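PDB 5Y0E: TssK from Serratia sp. FS14, which probably serves as a trimeric baseplate component of the bacterial type VI secretion system, linking the baseplate to the membrane complex. Local coordinates for residues M339-V353 with E431-S444. Residues are numbered along the deposited sequence; the frame is centred on the assembly and turned at random.
Sequences MMRDFGFVLAVRADV and EFPGLDMEFWAIRS
Antiparallel strands 343-350 and 436-443 pair in the middle of the C-terminal domain's sheet, between strands 404-408 and 317-324. Backbone bonds run in reciprocal pairs from Gly-344 with Ile-442 to Arg-350 with Asp-436. Beyond them Ser-444 N and OG both donate to Asp-342 O (2.9 Å from N), OG from above the carbonyl plane, and Asp-352 N reaches Pro-433 O (2.6 Å) at the other end. On the face bearing Phe-345, its CE1 meets Ala-441 CB at 3.5 Å and its CD1 lies 3.8 Å from Phe-439 CE2. Leu-347 CD2 comes to the edge of the Phe-439 ring, 3.4 Å from its CD1, that ring being swung away from its own backbone N (chi1 -166°); Phe-424 packs against both phenylalanines. Phe-343 is sandwiched between Met-339 CE and Arg-443 CG, while its CZ lies over the Arg-443 guanidinium, the two planes 59° apart. On the opposite face, Ala-348 CB touches Glu-438 CB (3.8 Å); Glu-438 OE1 accepts a straight bond from Trp-440 NE1, while its OE2 is hydrogen-bonded to His-400 NE2. Arg-350 salt-bridges Asp-352 through NH1 and bonds weakly to Gly-434 O through NH2. These are central neighbours in an antiparallel sheet, with Leu-347 and Val-349 packed on Phe-362 of helix 355-365.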
ATOM      1  N   MET A 339      25.984 -20.479  -4.270  1.00102.53           N
ATOM      2  CA  MET A 339      25.138 -20.865  -5.367  1.00 98.20           C
ATOM      3  C   MET A 339      25.845 -21.461  -6.576  1.00 94.96           C
ATOM      4  O   MET A 339      25.361 -22.374  -7.211  1.00 94.23           O
ATOM      5  CB  MET A 339      24.403 -19.633  -5.835  1.00 97.10           C
ATOM      6  CG  MET A 339      22.938 -19.625  -5.507  1.00 98.18           C
ATOM      7  SD  MET A 339      22.037 -19.312  -7.013  1.00106.45           S
ATOM      8  CE  MET A 339      20.556 -20.198  -6.605  1.00 87.47           C
ATOM      9  N   MET A 340      26.998 -20.936  -6.901  1.00 93.71           N
ATOM     10  CA  MET A 340      27.681 -21.389  -8.087  1.00 92.12           C
ATOM     11  C   MET A 340      28.472 -22.665  -7.943  1.00 95.23           C
ATOM     12  O   MET A 340      29.119 -23.093  -8.875  1.00 99.95           O
ATOM     13  CB  MET A 340      28.566 -20.291  -8.619  1.00 92.02           C
ATOM     14  CG  MET A 340      27.794 -19.035  -8.924  1.00 94.16           C
ATOM     15  SD  MET A 340      27.608 -18.856 -10.682  1.00 93.83           S
ATOM     16  CE  MET A 340      27.522 -17.102 -10.855  1.00 99.33           C
ATOM     17  N   ARG A 341      28.409 -23.284  -6.786  1.00 92.58           N
ATOM     18  CA  ARG A 341      29.119 -24.508  -6.572  1.00 89.57           C
ATOM     19  C   ARG A 341      28.158 -25.593  -6.123  1.00 90.34           C
ATOM     20  O   ARG A 341      28.477 -26.764  -6.184  1.00 91.54           O
ATOM     21  CB  ARG A 341      30.238 -24.281  -5.572  1.00 96.41           C
ATOM     22  CG  ARG A 341      31.104 -25.484  -5.253  1.00102.31           C
ATOM     23  CD  ARG A 341      32.232 -25.110  -4.298  1.00105.86           C
ATOM     24  NE  ARG A 341      31.732 -24.699  -2.985  1.00111.35           N
ATOM     25  CZ  ARG A 341      31.399 -25.532  -2.000  1.00109.41           C
ATOM     26  NH1 ARG A 341      31.495 -26.846  -2.160  1.00105.52           N
ATOM     27  NH2 ARG A 341      30.963 -25.040  -0.849  1.00111.14           N
ATOM     28  N   ASP A 342      26.968 -25.202  -5.696  1.00 89.84           N
ATOM     29  CA  ASP A 342      25.962 -26.158  -5.253  1.00 87.06           C
ATOM     30  C   ASP A 342      24.823 -26.383  -6.237  1.00 79.78           C
ATOM     31  O   ASP A 342      24.015 -27.275  -6.060  1.00 73.76           O
ATOM     32  CB  ASP A 342      25.345 -25.678  -3.953  1.00 90.74           C
ATOM     33  CG  ASP A 342      26.339 -25.580  -2.855  1.00 97.38           C
ATOM     34  OD1 ASP A 342      27.420 -26.150  -3.017  1.00100.80           O
ATOM     35  OD2 ASP A 342      26.051 -24.945  -1.834  1.00 99.07           O
ATOM     36  N   PHE A 343      24.763 -25.575  -7.278  1.00 78.31           N
ATOM     37  CA  PHE A 343      23.670 -25.674  -8.207  1.00 72.72           C
ATOM     38  C   PHE A 343      24.031 -25.915  -9.640  1.00 71.27           C
ATOM     39  O   PHE A 343      25.065 -25.519 -10.098  1.00 72.90           O
ATOM     40  CB  PHE A 343      22.887 -24.366  -8.183  1.00 71.39           C
ATOM     41  CG  PHE A 343      22.096 -24.157  -6.943  1.00 73.43           C
ATOM     42  CD1 PHE A 343      22.688 -23.664  -5.816  1.00 79.25           C
ATOM     43  CD2 PHE A 343      20.772 -24.455  -6.912  1.00 68.77           C
ATOM     44  CE1 PHE A 343      21.973 -23.478  -4.670  1.00 75.97           C
ATOM     45  CE2 PHE A 343      20.049 -24.275  -5.779  1.00 69.94           C
ATOM     46  CZ  PHE A 343      20.650 -23.781  -4.651  1.00 73.59           C
ATOM     47  N   GLY A 344      23.135 -26.583 -10.338  1.00 68.59           N
ATOM     48  CA  GLY A 344      23.271 -26.775 -11.760  1.00 64.11           C
ATOM     49  C   GLY A 344      22.586 -25.595 -12.428  1.00 61.24           C
ATOM     50  O   GLY A 344      21.883 -24.822 -11.809  1.00 59.08           O
ATOM     51  N   PHE A 345      22.744 -25.459 -13.724  1.00 61.15           N
ATOM     52  CA  PHE A 345      22.134 -24.309 -14.359  1.00 59.34           C
ATOM     53  C   PHE A 345      21.581 -24.696 -15.718  1.00 57.98           C
ATOM     54  O   PHE A 345      22.267 -25.357 -16.502  1.00 58.84           O
ATOM     55  CB  PHE A 345      23.147 -23.177 -14.466  1.00 59.94           C
ATOM     56  CG  PHE A 345      23.520 -22.601 -13.141  1.00 64.74           C
ATOM     57  CD1 PHE A 345      22.780 -21.575 -12.589  1.00 67.27           C
ATOM     58  CD2 PHE A 345      24.588 -23.099 -12.428  1.00 68.73           C
ATOM     59  CE1 PHE A 345      23.110 -21.045 -11.358  1.00 70.38           C
ATOM     60  CE2 PHE A 345      24.917 -22.573 -11.195  1.00 73.24           C
ATOM     61  CZ  PHE A 345      24.177 -21.547 -10.659  1.00 73.86           C
ATOM     62  N   VAL A 346      20.335 -24.305 -15.982  1.00 51.86           N
ATOM     63  CA  VAL A 346      19.624 -24.712 -17.187  1.00 51.71           C
ATOM     64  C   VAL A 346      18.927 -23.508 -17.803  1.00 50.45           C
ATOM     65  O   VAL A 346      18.371 -22.661 -17.099  1.00 51.64           O
ATOM     66  CB  VAL A 346      18.590 -25.823 -16.911  1.00 48.06           C
ATOM     67  CG1 VAL A 346      17.991 -26.293 -18.192  1.00 48.97           C
ATOM     68  CG2 VAL A 346      19.212 -26.985 -16.215  1.00 49.40           C
ATOM     69  N   LEU A 347      18.853 -23.514 -19.110  1.00 51.24           N
ATOM     70  CA  LEU A 347      18.174 -22.495 -19.855  1.00 51.29           C
ATOM     71  C   LEU A 347      16.993 -23.113 -20.578  1.00 48.89           C
ATOM     72  O   LEU A 347      17.175 -23.959 -21.388  1.00 50.73           O
ATOM     73  CB  LEU A 347      19.112 -21.959 -20.896  1.00 52.93           C
ATOM     74  CG  LEU A 347      19.802 -20.670 -20.594  1.00 52.89           C
ATOM     75  CD1 LEU A 347      20.521 -20.287 -21.846  1.00 58.48           C
ATOM     76  CD2 LEU A 347      18.770 -19.632 -20.249  1.00 53.77           C
ATOM     77  N   ALA A 348      15.785 -22.691 -20.277  1.00 46.32           N
ATOM     78  CA  ALA A 348      14.620 -23.214 -20.939  1.00 45.99           C
ATOM     79  C   ALA A 348      14.404 -22.241 -22.045  1.00 48.38           C
ATOM     80  O   ALA A 348      14.245 -21.094 -21.794  1.00 51.45           O
ATOM     81  CB  ALA A 348      13.449 -23.215 -19.994  1.00 45.53           C
ATOM     82  N   VAL A 349      14.375 -22.717 -23.273  1.00 48.15           N
ATOM     83  CA  VAL A 349      14.279 -21.851 -24.423  1.00 48.40           C
ATOM     84  C   VAL A 349      13.240 -22.262 -25.445  1.00 49.34           C
ATOM     85  O   VAL A 349      13.040 -23.416 -25.670  1.00 50.36           O
ATOM     86  CB  VAL A 349      15.662 -21.841 -25.093  1.00 51.72           C
ATOM     87  CG1 VAL A 349      15.750 -20.920 -26.282  1.00 54.85           C
ATOM     88  CG2 VAL A 349      16.725 -21.491 -24.091  1.00 53.34           C
ATOM     89  N   ARG A 350      12.551 -21.295 -26.027  1.00 49.86           N
ATOM     90  CA  ARG A 350      11.593 -21.519 -27.093  1.00 48.50           C
ATOM     91  C   ARG A 350      11.686 -20.322 -28.000  1.00 51.79           C
ATOM     92  O   ARG A 350      11.912 -19.239 -27.545  1.00 56.15           O
ATOM     93  CB  ARG A 350      10.174 -21.681 -26.582  1.00 50.10           C
ATOM     94  CG  ARG A 350       9.263 -20.548 -26.983  1.00 51.39           C
ATOM     95  CD  ARG A 350       7.872 -20.998 -27.335  1.00 55.30           C
ATOM     96  NE  ARG A 350       7.513 -20.672 -28.702  1.00 55.04           N
ATOM     97  CZ  ARG A 350       7.762 -19.530 -29.300  1.00 52.99           C
ATOM     98  NH1 ARG A 350       7.400 -19.347 -30.534  1.00 55.59           N
ATOM     99  NH2 ARG A 350       8.378 -18.579 -28.672  1.00 57.71           N
ATOM    100  N   ALA A 351      11.545 -20.520 -29.291  1.00 49.87           N
ATOM    101  CA  ALA A 351      11.615 -19.426 -30.227  1.00 50.68           C
ATOM    102  C   ALA A 351      10.884 -19.780 -31.486  1.00 52.47           C
ATOM    103  O   ALA A 351      10.554 -20.907 -31.699  1.00 54.76           O
ATOM    104  CB  ALA A 351      13.051 -19.102 -30.549  1.00 52.49           C
ATOM    105  N   ASP A 352      10.648 -18.805 -32.339  1.00 54.25           N
ATOM    106  CA  ASP A 352       9.949 -19.082 -33.566  1.00 50.83           C
ATOM    107  C   ASP A 352      10.880 -19.384 -34.709  1.00 51.57           C
ATOM    108  O   ASP A 352      10.806 -18.788 -35.745  1.00 53.00           O
ATOM    109  CB  ASP A 352       9.024 -17.944 -33.914  1.00 50.71           C
ATOM    110  CG  ASP A 352       7.675 -18.102 -33.306  1.00 53.90           C
ATOM    111  OD1 ASP A 352       7.050 -19.110 -33.565  1.00 55.50           O
ATOM    112  OD2 ASP A 352       7.217 -17.241 -32.562  1.00 57.08           O
ATOM    113  N   VAL A 353      11.767 -20.326 -34.499  1.00 52.48           N
ATOM    114  CA  VAL A 353      12.686 -20.746 -35.544  1.00 53.94           C
ATOM    115  C   VAL A 353      12.498 -22.234 -35.788  1.00 54.31           C
ATOM    116  O   VAL A 353      11.694 -22.880 -35.121  1.00 57.53           O
ATOM    117  CB  VAL A 353      14.134 -20.421 -35.160  1.00 55.31           C
ATOM    118  CG1 VAL A 353      14.211 -19.014 -34.637  1.00 56.78           C
ATOM    119  CG2 VAL A 353      14.623 -21.387 -34.121  1.00 55.46           C
ATOM    120  N   GLU A 431      18.849 -13.505 -33.975  1.00 71.17           N
ATOM    121  CA  GLU A 431      18.016 -13.840 -35.122  1.00 71.63           C
ATOM    122  C   GLU A 431      16.812 -14.685 -34.708  1.00 66.93           C
ATOM    123  O   GLU A 431      16.377 -15.554 -35.461  1.00 68.16           O
ATOM    124  CB  GLU A 431      18.831 -14.591 -36.175  1.00 73.68           C
ATOM    125  CG  GLU A 431      19.425 -15.902 -35.648  1.00 70.16           C
ATOM    126  CD  GLU A 431      19.717 -16.916 -36.737  1.00 78.05           C
ATOM    127  OE1 GLU A 431      19.074 -16.858 -37.803  1.00 84.99           O
ATOM    128  OE2 GLU A 431      20.595 -17.780 -36.528  1.00 76.65           O
ATOM    129  N   PHE A 432      16.257 -14.457 -33.519  1.00 60.37           N
ATOM    130  CA  PHE A 432      15.363 -15.425 -32.892  1.00 56.81           C
ATOM    131  C   PHE A 432      14.008 -14.812 -32.577  1.00 56.64           C
ATOM    132  O   PHE A 432      13.725 -14.457 -31.427  1.00 56.07           O
ATOM    133  CB  PHE A 432      15.998 -15.993 -31.634  1.00 59.56           C
ATOM    134  CG  PHE A 432      17.261 -16.733 -31.893  1.00 59.37           C
ATOM    135  CD1 PHE A 432      18.466 -16.075 -31.920  1.00 66.54           C
ATOM    136  CD2 PHE A 432      17.244 -18.088 -32.118  1.00 61.39           C
ATOM    137  CE1 PHE A 432      19.632 -16.758 -32.157  1.00 70.46           C
ATOM    138  CE2 PHE A 432      18.408 -18.775 -32.354  1.00 65.99           C
ATOM    139  CZ  PHE A 432      19.606 -18.109 -32.373  1.00 68.43           C
ATOM    140  N   PRO A 433      13.130 -14.722 -33.561  1.00 52.88           N
ATOM    141  CA  PRO A 433      11.789 -14.212 -33.303  1.00 52.64           C
ATOM    142  C   PRO A 433      11.066 -15.036 -32.261  1.00 53.95           C
ATOM    143  O   PRO A 433      11.122 -16.265 -32.259  1.00 57.28           O
ATOM    144  CB  PRO A 433      11.102 -14.324 -34.667  1.00 54.26           C
ATOM    145  CG  PRO A 433      11.907 -15.296 -35.415  1.00 53.67           C
ATOM    146  CD  PRO A 433      13.304 -15.103 -34.965  1.00 53.42           C
ATOM    147  N   GLY A 434      10.353 -14.342 -31.390  1.00 57.81           N
ATOM    148  CA  GLY A 434       9.515 -15.002 -30.422  1.00 57.65           C
ATOM    149  C   GLY A 434      10.232 -15.540 -29.212  1.00 57.09           C
ATOM    150  O   GLY A 434       9.594 -16.185 -28.383  1.00 58.17           O
ATOM    151  N   LEU A 435      11.521 -15.272 -29.077  1.00 53.20           N
ATOM    152  CA  LEU A 435      12.314 -15.861 -28.020  1.00 51.51           C
ATOM    153  C   LEU A 435      11.645 -15.719 -26.669  1.00 54.42           C
ATOM    154  O   LEU A 435      11.121 -14.662 -26.331  1.00 58.97           O
ATOM    155  CB  LEU A 435      13.681 -15.209 -27.985  1.00 52.13           C
ATOM    156  CG  LEU A 435      14.590 -15.851 -26.951  1.00 53.43           C
ATOM    157  CD1 LEU A 435      14.936 -17.228 -27.431  1.00 58.81           C
ATOM    158  CD2 LEU A 435      15.827 -15.034 -26.774  1.00 50.28           C
ATOM    159  N   ASP A 436      11.620 -16.811 -25.920  1.00 52.71           N
ATOM    160  CA  ASP A 436      11.247 -16.787 -24.518  1.00 55.33           C
ATOM    161  C   ASP A 436      12.230 -17.677 -23.787  1.00 54.26           C
ATOM    162  O   ASP A 436      12.561 -18.759 -24.271  1.00 54.07           O
ATOM    163  CB  ASP A 436       9.815 -17.275 -24.287  1.00 56.79           C
ATOM    164  CG  ASP A 436       9.437 -17.287 -22.816  1.00 62.31           C
ATOM    165  OD1 ASP A 436       9.498 -16.220 -22.177  1.00 66.39           O
ATOM    166  OD2 ASP A 436       9.091 -18.361 -22.280  1.00 60.10           O
ATOM    167  N   MET A 437      12.722 -17.214 -22.645  1.00 53.83           N
ATOM    168  CA  MET A 437      13.720 -17.975 -21.924  1.00 48.04           C
ATOM    169  C   MET A 437      13.394 -18.000 -20.449  1.00 49.87           C
ATOM    170  O   MET A 437      12.700 -17.130 -19.926  1.00 52.18           O
ATOM    171  CB  MET A 437      15.119 -17.431 -22.123  1.00 45.88           C
ATOM    172  CG  MET A 437      15.633 -17.663 -23.510  1.00 51.89           C
ATOM    173  SD  MET A 437      17.316 -17.113 -23.759  1.00 52.21           S
ATOM    174  CE  MET A 437      17.307 -15.614 -22.822  1.00 52.51           C
ATOM    175  N   GLU A 438      13.865 -19.047 -19.803  1.00 48.16           N
ATOM    176  CA  GLU A 438      13.847 -19.172 -18.365  1.00 49.62           C
ATOM    177  C   GLU A 438      15.220 -19.659 -17.947  1.00 50.06           C
ATOM    178  O   GLU A 438      15.847 -20.451 -18.651  1.00 50.15           O
ATOM    179  CB  GLU A 438      12.763 -20.136 -17.887  1.00 47.88           C
ATOM    180  CG  GLU A 438      11.380 -19.726 -18.277  1.00 49.82           C
ATOM    181  CD  GLU A 438      10.305 -20.615 -17.700  1.00 52.78           C
ATOM    182  OE1 GLU A 438      10.637 -21.611 -17.050  1.00 51.60           O
ATOM    183  OE2 GLU A 438       9.116 -20.325 -17.901  1.00 53.89           O
ATOM    184  N   PHE A 439      15.693 -19.160 -16.820  1.00 51.64           N
ATOM    185  CA  PHE A 439      17.005 -19.500 -16.307  1.00 49.37           C
ATOM    186  C   PHE A 439      16.814 -20.077 -14.923  1.00 50.71           C
ATOM    187  O   PHE A 439      16.283 -19.410 -14.034  1.00 51.53           O
ATOM    188  CB  PHE A 439      17.907 -18.274 -16.273  1.00 53.34           C
ATOM    189  CG  PHE A 439      19.332 -18.597 -16.077  1.00 57.22           C
ATOM    190  CD1 PHE A 439      20.077 -19.086 -17.110  1.00 57.14           C
ATOM    191  CD2 PHE A 439      19.932 -18.417 -14.857  1.00 63.13           C
ATOM    192  CE1 PHE A 439      21.394 -19.390 -16.934  1.00 61.15           C
ATOM    193  CE2 PHE A 439      21.261 -18.722 -14.676  1.00 65.69           C
ATOM    194  CZ  PHE A 439      21.989 -19.205 -15.718  1.00 64.40           C
ATOM    195  N   TRP A 440      17.221 -21.315 -14.748  1.00 51.44           N
ATOM    196  CA  TRP A 440      17.017 -22.007 -13.495  1.00 52.03           C
ATOM    197  C   TRP A 440      18.332 -22.496 -12.920  1.00 52.97           C
ATOM    198  O   TRP A 440      19.260 -22.841 -13.650  1.00 56.12           O
ATOM    199  CB  TRP A 440      16.091 -23.188 -13.686  1.00 52.98           C
ATOM    200  CG  TRP A 440      14.677 -22.831 -13.906  1.00 52.81           C
ATOM    201  CD1 TRP A 440      14.076 -22.575 -15.090  1.00 53.01           C
ATOM    202  CD2 TRP A 440      13.666 -22.726 -12.912  1.00 49.17           C
ATOM    203  NE1 TRP A 440      12.754 -22.305 -14.897  1.00 49.85           N
ATOM    204  CE2 TRP A 440      12.476 -22.401 -13.565  1.00 45.61           C
ATOM    205  CE3 TRP A 440      13.655 -22.874 -11.527  1.00 48.14           C
ATOM    206  CZ2 TRP A 440      11.296 -22.222 -12.894  1.00 43.23           C
ATOM    207  CZ3 TRP A 440      12.479 -22.698 -10.862  1.00 46.55           C
ATOM    208  CH2 TRP A 440      11.316 -22.371 -11.542  1.00 46.95           C
ATOM    209  N   ALA A 441      18.386 -22.541 -11.598  1.00 53.15           N
ATOM    210  CA  ALA A 441      19.480 -23.147 -10.863  1.00 54.62           C
ATOM    211  C   ALA A 441      18.922 -24.317 -10.079  1.00 55.11           C
ATOM    212  O   ALA A 441      17.879 -24.181  -9.437  1.00 52.55           O
ATOM    213  CB  ALA A 441      20.136 -22.138  -9.934  1.00 58.35           C
ATOM    214  N   ILE A 442      19.601 -25.464 -10.142  1.00 56.46           N
ATOM    215  CA  ILE A 442      19.083 -26.714  -9.598  1.00 56.99           C
ATOM    216  C   ILE A 442      20.082 -27.290  -8.611  1.00 61.58           C
ATOM    217  O   ILE A 442      21.214 -27.608  -8.983  1.00 67.50           O
ATOM    218  CB  ILE A 442      18.781 -27.731 -10.701  1.00 56.12           C
ATOM    219  CG1 ILE A 442      17.875 -27.090 -11.739  1.00 55.50           C
ATOM    220  CG2 ILE A 442      18.118 -28.941 -10.123  1.00 55.47           C
ATOM    221  CD1 ILE A 442      17.349 -28.034 -12.770  1.00 50.49           C
ATOM    222  N   ARG A 443      19.654 -27.453  -7.369  1.00 63.20           N
ATOM    223  CA  ARG A 443      20.545 -27.918  -6.325  1.00 65.02           C
ATOM    224  C   ARG A 443      21.019 -29.339  -6.608  1.00 68.27           C
ATOM    225  O   ARG A 443      20.272 -30.173  -7.124  1.00 62.91           O
ATOM    226  CB  ARG A 443      19.830 -27.853  -4.983  1.00 65.27           C
ATOM    227  CG  ARG A 443      20.759 -27.831  -3.802  1.00 70.56           C
ATOM    228  CD  ARG A 443      20.011 -27.907  -2.475  1.00 70.94           C
ATOM    229  NE  ARG A 443      19.102 -26.784  -2.261  1.00 74.49           N
ATOM    230  CZ  ARG A 443      19.483 -25.576  -1.861  1.00 72.61           C
ATOM    231  NH1 ARG A 443      20.761 -25.327  -1.640  1.00 76.39           N
ATOM    232  NH2 ARG A 443      18.588 -24.614  -1.685  1.00 71.28           N
ATOM    233  N   SER A 444      22.269 -29.618  -6.258  1.00 71.34           N
ATOM    234  CA  SER A 444      22.841 -30.939  -6.511  1.00 68.94           C
ATOM    235  C   SER A 444      22.824 -31.821  -5.279  1.00 65.59           C
ATOM    236  O   SER A 444      22.948 -33.037  -5.386  1.00 69.35           O
ATOM    237  CB  SER A 444      24.267 -30.801  -7.019  1.00 69.33           C
ATOM    238  OG  SER A 444      24.370 -29.709  -7.910  1.00 69.59           O
TER